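Local coordinates for interphotoreceptor retinoid-binding protein (Xenopus laevis, PDB 1J7X) that probably binds retinoids and helps carry them through the matrix between the photoreceptors and the pigment epithelium of the eye, at residues Q10-L15 against T27-L32; N17-S22 against T58-L63; R148-G153 against T215-F220; G234-G239 against V276-I281. All coordinates share one frame; numbering follows the deposited sequence.

Contact 1 (Q10-L15 against T27-L32)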
loop_
_atom_site.group_PDB
_atom_site.type_symbol
_atom_site.label_atom_id
_atom_site.label_comp_id
_atom_site.label_asym_id
_atom_site.label_seq_id
_atom_site.Cartn_x
_atom_site.Cartn_y
_atom_site.Cartn_z
ATOM N N GLN A 10 12.656 23.622 13.809
ATOM C CA GLN A 10 12.902 22.208 13.627
ATOM C C GLN A 10 12.117 21.759 12.360
ATOM O O GLN A 10 12.642 20.991 11.519
ATOM C CB GLN A 10 12.445 21.495 14.866
ATOM C CG GLN A 10 13.278 21.701 16.139
ATOM C CD GLN A 10 12.817 20.836 17.365
ATOM O OE1 GLN A 10 12.809 19.576 17.307
ATOM N NE2 GLN A 10 12.370 21.510 18.422
ATOM N N LEU A 11 10.884 22.210 12.270
ATOM C CA LEU A 11 10.011 21.822 11.101
ATOM C C LEU A 11 10.642 22.116 9.776
ATOM O O LEU A 11 10.840 21.246 8.879
ATOM C CB LEU A 11 8.642 22.469 11.212
ATOM C CG LEU A 11 7.737 22.269 10.014
ATOM C CD1 LEU A 11 7.436 20.800 9.835
ATOM C CD2 LEU A 11 6.481 23.070 10.135
ATOM N N CYS A 12 11.092 23.358 9.618
ATOM C CA CYS A 12 11.724 23.709 8.364
ATOM C C CYS A 12 12.945 22.872 8.070
ATOM O O CYS A 12 13.160 22.528 6.923
ATOM C CB CYS A 12 12.105 25.214 8.396
ATOM S SG CYS A 12 10.654 26.207 8.213
ATOM N N ASP A 13 13.710 22.547 9.080
ATOM C CA ASP A 13 14.857 21.708 8.882
ATOM C C ASP A 13 14.400 20.275 8.458
ATOM O O ASP A 13 14.929 19.686 7.514
ATOM C CB ASP A 13 15.643 21.654 10.173
ATOM C CG ASP A 13 16.951 20.911 10.032
ATOM O OD1 ASP A 13 17.678 21.184 9.042
ATOM O OD2 ASP A 13 17.308 20.043 10.905
ATOM N N ILE A 14 13.445 19.750 9.191
ATOM C CA ILE A 14 12.978 18.419 8.898
ATOM C C ILE A 14 12.496 18.359 7.452
ATOM O O ILE A 14 12.849 17.450 6.750
ATOM C CB ILE A 14 11.791 18.063 9.831
ATOM C CG1 ILE A 14 12.168 18.054 11.332
ATOM C CG2 ILE A 14 11.192 16.769 9.373
ATOM C CD1 ILE A 14 13.146 17.117 11.673
ATOM N N LEU A 15 11.646 19.297 7.042
ATOM C CA LEU A 15 11.065 19.367 5.693
ATOM C C LEU A 15 12.131 19.452 4.620
ATOM O O LEU A 15 12.128 18.692 3.721
ATOM C CB LEU A 15 10.138 20.543 5.584
ATOM C CG LEU A 15 8.888 20.538 6.418
ATOM C CD1 LEU A 15 8.189 21.853 6.321
ATOM C CD2 LEU A 15 8.021 19.391 5.940
ATOM N N THR A 27 9.285 27.300 -1.691
ATOM C CA THR A 27 8.052 27.985 -1.357
ATOM C C THR A 27 7.588 27.872 0.105
ATOM O O THR A 27 7.100 28.859 0.729
ATOM C CB THR A 27 6.991 27.511 -2.329
ATOM O OG1 THR A 27 7.390 27.992 -3.598
ATOM C CG2 THR A 27 5.659 28.190 -2.076
ATOM N N LEU A 28 7.817 26.695 0.690
ATOM C CA LEU A 28 7.456 26.459 2.067
ATOM C C LEU A 28 8.370 27.290 2.971
ATOM O O LEU A 28 7.949 27.809 4.021
ATOM C CB LEU A 28 7.656 24.998 2.386
ATOM C CG LEU A 28 6.528 24.153 1.927
ATOM C CD1 LEU A 28 6.965 22.621 1.991
ATOM C CD2 LEU A 28 5.338 24.355 2.813
ATOM N N LEU A 29 9.634 27.387 2.569
ATOM C CA LEU A 29 10.618 28.180 3.363
ATOM C C LEU A 29 10.308 29.697 3.242
ATOM O O LEU A 29 10.680 30.500 4.141
ATOM C CB LEU A 29 12.090 27.894 2.900
ATOM C CG LEU A 29 12.779 26.720 3.596
ATOM C CD1 LEU A 29 13.091 27.034 5.065
ATOM C CD2 LEU A 29 11.949 25.540 3.596
ATOM N N GLN A 30 9.585 30.089 2.206
ATOM C CA GLN A 30 9.160 31.494 2.086
ATOM C C GLN A 30 7.899 31.748 2.925
ATOM O O GLN A 30 7.785 32.773 3.632
ATOM C CB GLN A 30 8.821 31.819 0.628
ATOM C CG GLN A 30 10.037 31.870 -0.312
ATOM C CD GLN A 30 10.958 33.040 -0.076
ATOM O OE1 GLN A 30 10.489 34.100 0.438
ATOM N NE2 GLN A 30 12.277 32.888 -0.473
ATOM N N HIS A 31 6.926 30.833 2.867
ATOM C CA HIS A 31 5.686 31.098 3.516
ATOM C C HIS A 31 5.733 30.860 5.028
ATOM O O HIS A 31 5.179 31.605 5.806
ATOM C CB HIS A 31 4.613 30.229 2.898
ATOM C CG HIS A 31 4.089 30.742 1.604
ATOM N ND1 HIS A 31 3.519 31.984 1.469
ATOM C CD2 HIS A 31 4.034 30.169 0.377
ATOM C CE1 HIS A 31 3.128 32.154 0.226
ATOM N NE2 HIS A 31 3.428 31.066 -0.461
ATOM N N LEU A 32 6.259 29.733 5.453
ATOM C CA LEU A 32 6.186 29.403 6.859
ATOM C C LEU A 32 6.679 30.508 7.850
ATOM O O LEU A 32 6.049 30.735 8.879
ATOM C CB LEU A 32 6.907 28.135 7.125
ATOM C CG LEU A 32 6.224 26.892 6.568
ATOM C CD1 LEU A 32 7.026 25.630 6.781
ATOM C CD2 LEU A 32 4.807 26.759 7.209
#
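Cys12, Leu11 and Leu15 meet Leu29 and Leu32 without a ring or any other flat group between them, so there is no face or edge to name; methyls, a methylene and one sulfur do all the touching. The two helical segments run in roughly opposite directions, and Cys12 and Leu29 bring their CA atoms to 6.8 Å. Leu32 is the shared partner. Its CD1 methyl is met by three side chains of segment 10-15. Cys12 SG lies 3.9 Å from Leu32 CD1. Leu15 reaches the same methyl tip to tip, with Leu15 CD1 4.0 Å from Leu32 CD1. Leu11 comes in from the flank. Its CG is anti to the backbone N (chi1 174°), which carries the branch toward the neighbouring helix and sets Leu11 CD2 4.3 Å from Leu32 CD1. Cys12 works in two directions. While its sulfur faces Leu32, its CB lies 3.9 Å from Leu29 CD1. The Leu29 methyl also comes within 4.1 Å of Cys12 SG. Leu29 and Cys12 are partly exposed, whereas Leu11, Leu15 and Leu32 are buried. The contact is purely apolar. Helix 2-18 and helix 25-31 follow each other in the chain and form an antiparallel helical hairpin in the N-terminal part of the protein. Helix 43-58 packs against the second arm, where Leu28 touches Leu54 and Leu57 and Leu32 touches Leu50. On the first arm, Leu11 rests on Phe249, and Leu15 reaches Leu63 in the loop just before strand 64-67.

Contact 2 (N17-S22 against T58-L63)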
loop_
_atom_site.group_PDB
_atom_site.type_symbol
_atom_site.label_atom_id
_atom_site.label_comp_id
_atom_site.label_asym_id
_atom_site.label_seq_id
_atom_site.Cartn_x
_atom_site.Cartn_y
_atom_site.Cartn_z
ATOM N N ASN A 17 15.172 18.495 4.559
ATOM C CA ASN A 17 15.967 17.299 4.396
ATOM C C ASN A 17 15.202 15.997 4.160
ATOM O O ASN A 17 15.778 15.079 3.648
ATOM C CB ASN A 17 16.802 17.118 5.587
ATOM C CG ASN A 17 17.767 18.292 5.770
ATOM O OD1 ASN A 17 18.476 18.672 4.807
ATOM N ND2 ASN A 17 17.804 18.848 6.975
ATOM N N ASN A 18 13.912 15.987 4.444
ATOM C CA ASN A 18 13.144 14.712 4.311
ATOM C C ASN A 18 11.890 14.666 3.444
ATOM O O ASN A 18 11.528 13.599 2.958
ATOM C CB ASN A 18 12.826 14.210 5.690
ATOM C CG ASN A 18 14.061 14.152 6.600
ATOM O OD1 ASN A 18 14.335 15.066 7.398
ATOM N ND2 ASN A 18 14.700 13.054 6.595
ATOM N N TYR A 19 11.212 15.790 3.281
ATOM C CA TYR A 19 9.897 15.788 2.619
ATOM C C TYR A 19 10.045 15.308 1.184
ATOM O O TYR A 19 10.770 15.945 0.369
ATOM C CB TYR A 19 9.285 17.184 2.655
ATOM C CG TYR A 19 7.965 17.304 2.009
ATOM C CD1 TYR A 19 6.993 16.312 2.203
ATOM C CD2 TYR A 19 7.614 18.387 1.262
ATOM C CE1 TYR A 19 5.758 16.419 1.685
ATOM C CE2 TYR A 19 6.365 18.425 0.617
ATOM C CZ TYR A 19 5.386 17.454 0.928
ATOM O OH TYR A 19 4.158 17.548 0.332
ATOM N N ALA A 20 9.311 14.258 0.846
ATOM C CA ALA A 20 9.400 13.695 -0.514
ATOM C C ALA A 20 9.339 14.683 -1.670
ATOM O O ALA A 20 9.973 14.470 -2.694
ATOM C CB ALA A 20 8.339 12.691 -0.742
ATOM N N PHE A 21 8.526 15.712 -1.547
ATOM C CA PHE A 21 8.345 16.698 -2.615
ATOM C C PHE A 21 9.360 17.852 -2.398
ATOM O O PHE A 21 8.969 18.926 -2.032
ATOM C CB PHE A 21 6.958 17.252 -2.620
ATOM C CG PHE A 21 5.915 16.380 -3.274
ATOM C CD1 PHE A 21 5.925 16.175 -4.634
ATOM C CD2 PHE A 21 4.919 15.785 -2.529
ATOM C CE1 PHE A 21 5.022 15.462 -5.195
ATOM C CE2 PHE A 21 4.002 15.036 -3.120
ATOM C CZ PHE A 21 4.025 14.856 -4.443
ATOM N N SER A 22 10.638 17.600 -2.662
ATOM C CA SER A 22 11.697 18.628 -2.568
ATOM C C SER A 22 11.430 19.950 -3.266
ATOM O O SER A 22 11.833 21.053 -2.768
ATOM C CB SER A 22 13.029 18.003 -2.963
ATOM O OG SER A 22 13.038 17.757 -4.361
ATOM N N THR A 58 0.629 22.498 0.346
ATOM C CA THR A 58 1.083 21.219 -0.277
ATOM C C THR A 58 0.004 20.298 -0.747
ATOM O O THR A 58 0.227 19.463 -1.595
ATOM C CB THR A 58 1.939 20.356 0.713
ATOM O OG1 THR A 58 1.096 19.934 1.805
ATOM C CG2 THR A 58 3.083 21.231 1.333
ATOM N N GLU A 59 -1.177 20.349 -0.171
ATOM C CA GLU A 59 -2.230 19.442 -0.575
ATOM C C GLU A 59 -1.783 18.040 -0.449
ATOM O O GLU A 59 -2.061 17.206 -1.319
ATOM C CB GLU A 59 -2.771 19.735 -1.969
ATOM C CG GLU A 59 -3.443 21.136 -2.041
ATOM C CD GLU A 59 -4.157 21.320 -3.425
ATOM O OE1 GLU A 59 -3.679 20.789 -4.418
ATOM O OE2 GLU A 59 -5.199 21.937 -3.494
ATOM N N ASP A 60 -1.019 17.777 0.590
ATOM C CA ASP A 60 -0.449 16.480 0.881
ATOM C C ASP A 60 -0.813 16.098 2.253
ATOM O O ASP A 60 -0.040 16.308 3.215
ATOM C CB ASP A 60 1.076 16.560 0.689
ATOM C CG ASP A 60 1.770 15.257 0.826
ATOM O OD1 ASP A 60 1.179 14.232 1.193
ATOM O OD2 ASP A 60 3.032 15.150 0.579
ATOM N N PRO A 61 -1.904 15.323 2.392
ATOM C CA PRO A 61 -2.364 14.837 3.688
ATOM C C PRO A 61 -1.392 13.944 4.524
ATOM O O PRO A 61 -1.621 13.752 5.716
ATOM C CB PRO A 61 -3.664 14.004 3.345
ATOM C CG PRO A 61 -4.067 14.437 2.031
ATOM C CD PRO A 61 -2.764 14.882 1.282
ATOM N N ARG A 62 -0.335 13.459 3.893
ATOM C CA ARG A 62 0.627 12.598 4.556
ATOM C C ARG A 62 1.514 13.387 5.544
ATOM O O ARG A 62 1.992 12.850 6.514
ATOM C CB ARG A 62 1.491 11.891 3.513
ATOM C CG ARG A 62 0.774 11.023 2.490
ATOM C CD ARG A 62 1.684 10.524 1.436
ATOM N NE ARG A 62 2.295 11.649 0.716
ATOM C CZ ARG A 62 3.338 11.543 -0.040
ATOM N NH1 ARG A 62 3.806 10.348 -0.377
ATOM N NH2 ARG A 62 3.883 12.636 -0.513
ATOM N N LEU A 63 1.721 14.685 5.262
ATOM C CA LEU A 63 2.529 15.570 6.036
ATOM C C LEU A 63 1.613 16.143 7.053
ATOM O O LEU A 63 0.745 16.980 6.748
ATOM C CB LEU A 63 3.095 16.671 5.121
ATOM C CG LEU A 63 3.814 17.809 5.736
ATOM C CD1 LEU A 63 5.002 17.206 6.487
ATOM C CD2 LEU A 63 4.254 18.864 4.688
#
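Tyr19 leaves helical angles just past helix 2-18 and comes within 8.1 Å of Leu63, CA to CA, while segment 58-63 leaves helix 43-58 and folds into a type I beta turn from Asp60 to Leu63. In the ST turn at Thr58, OG1 accepts from Asp60 N and also bonds Leu54 O of helix 43-58; an Asx turn at Asp60 follows. The carboxylate of Asp60 is the buried polar centre. Tyr19 OH donates to Asp60 OD2 at 2.7 Å, on the anti lone pair of that oxygen, which sits at the edge of the phenol ring, near its plane. Arg62 grips the same carboxylate side-on. Its NE bonds Asp60 OD1 at 2.9 Å with an almost straight N-H (174°), and its NH2 takes Asp60 OD2. The backbone N of Arg62 meets OD1 from above the carboxylate plane. Each oxygen thus accepts two bonds, which probably keeps the group ionised and fixes its rotation. With an alanine in place of Asp60, the Tyr19 hydroxyl would probably lose its main acceptor, and the Arg62 guanidinium would be left without its charge mate and set freer to turn. Arg62 NH2 has a second partner, Asn262 OD1. The backbone N of Phe21 lies over the centre of one phenol face, and Leu63 CD2 on the opposite face, 4.1 Å above the plane and offset toward the rim. Phe21 turns its own edge to Asp60 OD2, the ring and carboxylate planes being 86° apart. Phe21 CE2 lies 3.5 Å from Arg62 NH2.

Contact 3 (R148-G153 against T215-F220); sequences RYNVGG and TAAEEF
Gly152 lies directly against Thr215 and the first turn of helix 216-226, and this is the tight part of the contact. Its CA is 3.3 Å from Thr215 OG1 and 3.9 Å from Ala217 N. A side chain on Gly152 would clash with that hydroxyl, and its positive phi (72°) also favours glycine. The next residue adds a bond: Gly153 N donates to Thr215 OG1 at 2.9 Å. Thr215 holds its OG1 between the backbone N and the carbonyl carbon (chi1 53°), which points the hydroxyl at the loop. Although Thr215 sits at the N-cap position, its side chain does not cap the helix. Ala216 CB packs 3.4 Å from Gly153 O. Asn150 shapes the loop from the other end. Its OD1 accepts from Gly152 N at 2.8 Å, in the carbonyl plane, and makes an Asx turn. The same OD1 lies 3.5 Å from Ala217 CB, and ND2 bonds Phe113 O. A leucine at Asn150 would probably leave Gly152 N and Phe113 O without these mates and weaken the Asx turn. The inner side is close because Gly152 has no side chain and Ala216 and Ala217 present only methyls. The loose side is at Val151, which is exposed; its CB points away from segment 215-220. A glycine-rich loop after a sheet strand, set against the start of a helix, is the arrangement from which relatives in the ClpP/crotonase clan build an oxyanion hole with backbone N-H groups, and the geometry here is consistent with that fold.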
loop_
_atom_site.group_PDB
_atom_site.type_symbol
_atom_site.label_atom_id
_atom_site.label_comp_id
_atom_site.label_asym_id
_atom_site.label_seq_id
_atom_site.Cartn_x
_atom_site.Cartn_y
_atom_site.Cartn_z
ATOM N N ARG A 148 -9.727 -8.430 2.217
ATOM C CA ARG A 148 -10.462 -7.786 3.297
ATOM C C ARG A 148 -9.858 -7.987 4.658
ATOM O O ARG A 148 -10.102 -7.157 5.537
ATOM C CB ARG A 148 -11.964 -8.224 3.369
ATOM C CG ARG A 148 -12.751 -7.735 2.156
ATOM C CD ARG A 148 -14.172 -8.336 2.120
ATOM N NE ARG A 148 -14.140 -9.765 1.977
ATOM C CZ ARG A 148 -15.223 -10.546 2.015
ATOM N NH1 ARG A 148 -16.426 -9.971 2.077
ATOM N NH2 ARG A 148 -15.105 -11.861 1.858
ATOM N N TYR A 149 -9.138 -9.088 4.886
ATOM C CA TYR A 149 -8.537 -9.358 6.163
ATOM C C TYR A 149 -7.039 -9.256 6.154
ATOM O O TYR A 149 -6.369 -9.722 7.054
ATOM C CB TYR A 149 -8.990 -10.830 6.559
ATOM C CG TYR A 149 -10.469 -11.049 6.297
ATOM C CD1 TYR A 149 -11.387 -10.544 7.137
ATOM C CD2 TYR A 149 -10.919 -11.616 5.091
ATOM C CE1 TYR A 149 -12.757 -10.671 6.885
ATOM C CE2 TYR A 149 -12.268 -11.747 4.818
ATOM C CZ TYR A 149 -13.191 -11.307 5.751
ATOM O OH TYR A 149 -14.550 -11.339 5.444
ATOM N N ASN A 150 -6.492 -8.646 5.079
ATOM C CA ASN A 150 -5.073 -8.608 4.851
ATOM C C ASN A 150 -4.473 -7.312 5.290
ATOM O O ASN A 150 -4.642 -6.243 4.709
ATOM C CB ASN A 150 -4.788 -8.974 3.466
ATOM C CG ASN A 150 -3.326 -9.253 3.161
ATOM O OD1 ASN A 150 -2.385 -8.630 3.695
ATOM N ND2 ASN A 150 -3.091 -10.215 2.269
ATOM N N VAL A 151 -3.786 -7.425 6.427
ATOM C CA VAL A 151 -3.143 -6.292 7.082
ATOM C C VAL A 151 -1.739 -6.056 6.579
ATOM O O VAL A 151 -1.006 -5.174 6.991
ATOM C CB VAL A 151 -3.084 -6.533 8.613
ATOM C CG1 VAL A 151 -4.525 -6.638 9.102
ATOM C CG2 VAL A 151 -2.169 -7.725 8.972
ATOM N N GLY A 152 -1.431 -6.658 5.439
ATOM C CA GLY A 152 -0.189 -6.409 4.726
ATOM C C GLY A 152 1.057 -6.978 5.369
ATOM O O GLY A 152 1.163 -8.238 5.725
ATOM N N GLY A 153 2.049 -6.134 5.383
ATOM C CA GLY A 153 3.462 -6.433 5.798
ATOM C C GLY A 153 4.412 -5.734 4.888
ATOM O O GLY A 153 4.116 -4.644 4.312
ATOM N N THR A 215 -0.915 -1.603 4.360
ATOM C CA THR A 215 0.402 -1.578 3.734
ATOM C C THR A 215 0.504 -2.306 2.379
ATOM O O THR A 215 -0.182 -1.969 1.403
ATOM C CB THR A 215 1.436 -2.117 4.788
ATOM O OG1 THR A 215 1.055 -3.402 5.322
ATOM C CG2 THR A 215 1.422 -1.275 6.085
ATOM N N ALA A 216 1.320 -3.367 2.409
ATOM C CA ALA A 216 1.582 -4.111 1.168
ATOM C C ALA A 216 0.307 -4.506 0.457
ATOM O O ALA A 216 0.250 -4.631 -0.777
ATOM C CB ALA A 216 2.429 -5.316 1.395
ATOM N N ALA A 217 -0.768 -4.857 1.228
ATOM C CA ALA A 217 -2.039 -5.233 0.592
ATOM C C ALA A 217 -2.659 -4.069 -0.187
ATOM O O ALA A 217 -3.274 -4.280 -1.208
ATOM C CB ALA A 217 -3.006 -5.824 1.647
ATOM N N GLU A 218 -2.549 -2.879 0.382
ATOM C CA GLU A 218 -3.058 -1.676 -0.299
ATOM C C GLU A 218 -2.287 -1.385 -1.610
ATOM O O GLU A 218 -2.853 -1.115 -2.610
ATOM C CB GLU A 218 -2.959 -0.476 0.670
ATOM C CG GLU A 218 -3.808 -0.596 1.927
ATOM C CD GLU A 218 -3.754 0.684 2.810
ATOM O OE1 GLU A 218 -4.455 1.739 2.427
ATOM O OE2 GLU A 218 -2.999 0.709 3.805
ATOM N N GLU A 219 -0.965 -1.585 -1.510
ATOM C CA GLU A 219 -0.096 -1.397 -2.671
ATOM C C GLU A 219 -0.447 -2.315 -3.742
ATOM O O GLU A 219 -0.585 -1.922 -4.903
ATOM C CB GLU A 219 1.360 -1.512 -2.323
ATOM C CG GLU A 219 1.905 -0.276 -1.639
ATOM C CD GLU A 219 3.445 -0.345 -1.339
ATOM O OE1 GLU A 219 4.163 -1.010 -2.114
ATOM O OE2 GLU A 219 3.862 0.316 -0.309
ATOM N N PHE A 220 -0.689 -3.575 -3.364
ATOM C CA PHE A 220 -1.115 -4.633 -4.362
ATOM C C PHE A 220 -2.402 -4.284 -5.012
ATOM O O PHE A 220 -2.544 -4.324 -6.288
ATOM C CB PHE A 220 -1.164 -6.044 -3.721
ATOM C CG PHE A 220 -1.584 -7.091 -4.654
ATOM C CD1 PHE A 220 -0.713 -7.694 -5.466
ATOM C CD2 PHE A 220 -2.922 -7.530 -4.690
ATOM C CE1 PHE A 220 -1.204 -8.614 -6.457
ATOM C CE2 PHE A 220 -3.318 -8.471 -5.527
ATOM C CZ PHE A 220 -2.477 -9.019 -6.410
#

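Contact 4 (G234-G239 against V276-I281)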
loop_
_atom_site.group_PDB
_atom_site.type_symbol
_atom_site.label_atom_id
_atom_site.label_comp_id
_atom_site.label_asym_id
_atom_site.label_seq_id
_atom_site.Cartn_x
_atom_site.Cartn_y
_atom_site.Cartn_z
ATOM N N GLY A 234 -15.164 -2.987 -2.462
ATOM C CA GLY A 234 -15.237 -3.027 -1.022
ATOM C C GLY A 234 -15.116 -1.643 -0.427
ATOM O O GLY A 234 -15.707 -0.730 -0.972
ATOM N N GLU A 235 -14.449 -1.563 0.713
ATOM C CA GLU A 235 -14.313 -0.311 1.437
ATOM C C GLU A 235 -12.999 0.412 1.061
ATOM O O GLU A 235 -12.009 -0.181 0.678
ATOM C CB GLU A 235 -14.345 -0.535 2.900
ATOM C CG GLU A 235 -15.627 -1.253 3.371
ATOM C CD GLU A 235 -15.554 -1.703 4.788
ATOM O OE1 GLU A 235 -14.433 -1.870 5.376
ATOM O OE2 GLU A 235 -16.641 -2.056 5.355
ATOM N N ILE A 236 -12.948 1.703 1.368
ATOM C CA ILE A 236 -11.709 2.452 1.219
ATOM C C ILE A 236 -10.765 1.861 2.284
ATOM O O ILE A 236 -11.171 1.553 3.433
ATOM C CB ILE A 236 -11.953 3.963 1.525
ATOM C CG1 ILE A 236 -12.808 4.523 0.460
ATOM C CG2 ILE A 236 -10.702 4.684 1.630
ATOM C CD1 ILE A 236 -13.506 5.857 0.868
ATOM N N THR A 237 -9.528 1.638 1.912
ATOM C CA THR A 237 -8.589 0.949 2.784
ATOM C C THR A 237 -8.023 1.802 3.911
ATOM O O THR A 237 -8.343 2.997 3.970
ATOM C CB THR A 237 -7.501 0.267 1.964
ATOM O OG1 THR A 237 -6.693 1.199 1.285
ATOM C CG2 THR A 237 -8.146 -0.666 0.844
ATOM N N SER A 238 -7.181 1.211 4.750
ATOM C CA SER A 238 -6.751 1.840 5.969
ATOM C C SER A 238 -5.920 3.081 5.802
ATOM O O SER A 238 -5.931 3.842 6.674
ATOM C CB SER A 238 -5.984 0.822 6.847
ATOM O OG SER A 238 -4.742 0.542 6.302
ATOM N N GLY A 239 -5.223 3.258 4.679
ATOM C CA GLY A 239 -4.346 4.382 4.471
ATOM C C GLY A 239 -3.078 4.293 5.218
ATOM O O GLY A 239 -2.473 5.332 5.626
ATOM N N VAL A 276 -6.807 3.090 -0.632
ATOM C CA VAL A 276 -7.199 2.777 -2.017
ATOM C C VAL A 276 -8.696 3.004 -2.053
ATOM O O VAL A 276 -9.432 2.653 -1.099
ATOM C CB VAL A 276 -6.940 1.295 -2.319
ATOM C CG1 VAL A 276 -7.484 0.921 -3.656
ATOM C CG2 VAL A 276 -5.454 1.016 -2.232
ATOM N N VAL A 277 -9.165 3.611 -3.109
ATOM C CA VAL A 277 -10.581 3.879 -3.320
ATOM C C VAL A 277 -11.105 2.882 -4.311
ATOM O O VAL A 277 -10.682 2.859 -5.484
ATOM C CB VAL A 277 -10.790 5.325 -3.894
ATOM C CG1 VAL A 277 -12.278 5.563 -4.009
ATOM C CG2 VAL A 277 -10.277 6.289 -2.938
ATOM N N PRO A 278 -11.969 1.968 -3.872
ATOM C CA PRO A 278 -12.486 0.907 -4.779
ATOM C C PRO A 278 -13.242 1.466 -5.975
ATOM O O PRO A 278 -13.816 2.578 -5.896
ATOM C CB PRO A 278 -13.446 0.149 -3.896
ATOM C CG PRO A 278 -12.804 0.290 -2.508
ATOM C CD PRO A 278 -12.394 1.750 -2.488
ATOM N N ASP A 279 -13.290 0.684 -7.041
ATOM C CA ASP A 279 -14.078 0.976 -8.208
ATOM C C ASP A 279 -15.568 0.800 -7.767
ATOM O O ASP A 279 -16.442 1.649 -8.068
ATOM C CB ASP A 279 -13.754 0.018 -9.320
ATOM C CG ASP A 279 -12.381 0.163 -9.753
ATOM O OD1 ASP A 279 -12.072 1.245 -10.332
ATOM O OD2 ASP A 279 -11.455 -0.647 -9.488
ATOM N N ALA A 280 -15.858 -0.256 -7.017
ATOM C CA ALA A 280 -17.227 -0.516 -6.535
ATOM C C ALA A 280 -17.230 -0.460 -5.017
ATOM O O ALA A 280 -16.808 -1.407 -4.332
ATOM C CB ALA A 280 -17.760 -1.858 -7.061
ATOM N N ILE A 281 -17.631 0.674 -4.464
ATOM C CA ILE A 281 -17.661 0.905 -3.081
ATOM C C ILE A 281 -18.860 0.266 -2.451
ATOM O O ILE A 281 -19.992 0.619 -2.848
ATOM C CB ILE A 281 -17.598 2.405 -2.754
ATOM C CG1 ILE A 281 -16.252 3.001 -3.184
ATOM C CG2 ILE A 281 -17.756 2.607 -1.331
ATOM C CD1 ILE A 281 -16.095 4.507 -3.000
#
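Parallel pairing at the edge of the mixed sheet joins Gly234, at the end of strand 231-234, to Ile281 of the outermost strand 280-281. Gly234 N donates to Ala280 O at 2.9 Å. Going back the other way, Ile281 CA makes a CA-H...O contact of 3.3 Å with Gly234 O. The loop after strand 231-234 also runs beside the loop that leads into strand 280-281. Thr237 and Val276 are joined twice. Thr237 N donates to Val276 O, in the carbonyl plane, at 3.2 Å. Val276 N donates to Thr237 OG1 at 2.7 Å, with an angle of 158°. The torsion of Thr237 (chi1 65°) turns OG1 to this amide. Between the two polar ends sits Pro278. Its CG lies 3.3 Å from Glu235 O. Ile236 crosses the proline at about a right angle, with Ile236 CG1 4.1 Å from Pro278 CD. Ile236 is exposed, whereas Pro278 and Thr237 are buried. Across the two segments the bonds use backbone atoms and one threonine hydroxyl; that hydroxyl takes Val276 N and also pairs with Glu218 OE1, which links this loop to helix 216-226.

Contacts 1 and 2 belong to the N-terminal part; contacts 3 and 4 lie in the Peptidase family S41 region. Contacts 1 and 2 share helix 2-18 and touch where Leu28 CD2 meets Thr58 CG2. Both are buried, but contact 1 is made of hydrocarbon and sulfur while contact 2 surrounds a salt bridge. Contacts 3 and 4 are partly buried. The firm bond of contact 3 runs from a backbone N to a threonine hydroxyl, whereas contact 4 has two main-chain bonds. Glu218 joins them, its OE1 reaching Gly239 N. Contact 3 lies near the centre of the chain, about 6 Å from it, and contact 1 is farthest out, about 28 Å. Contacts 1 and 3 are about 33 Å apart, centre to centre.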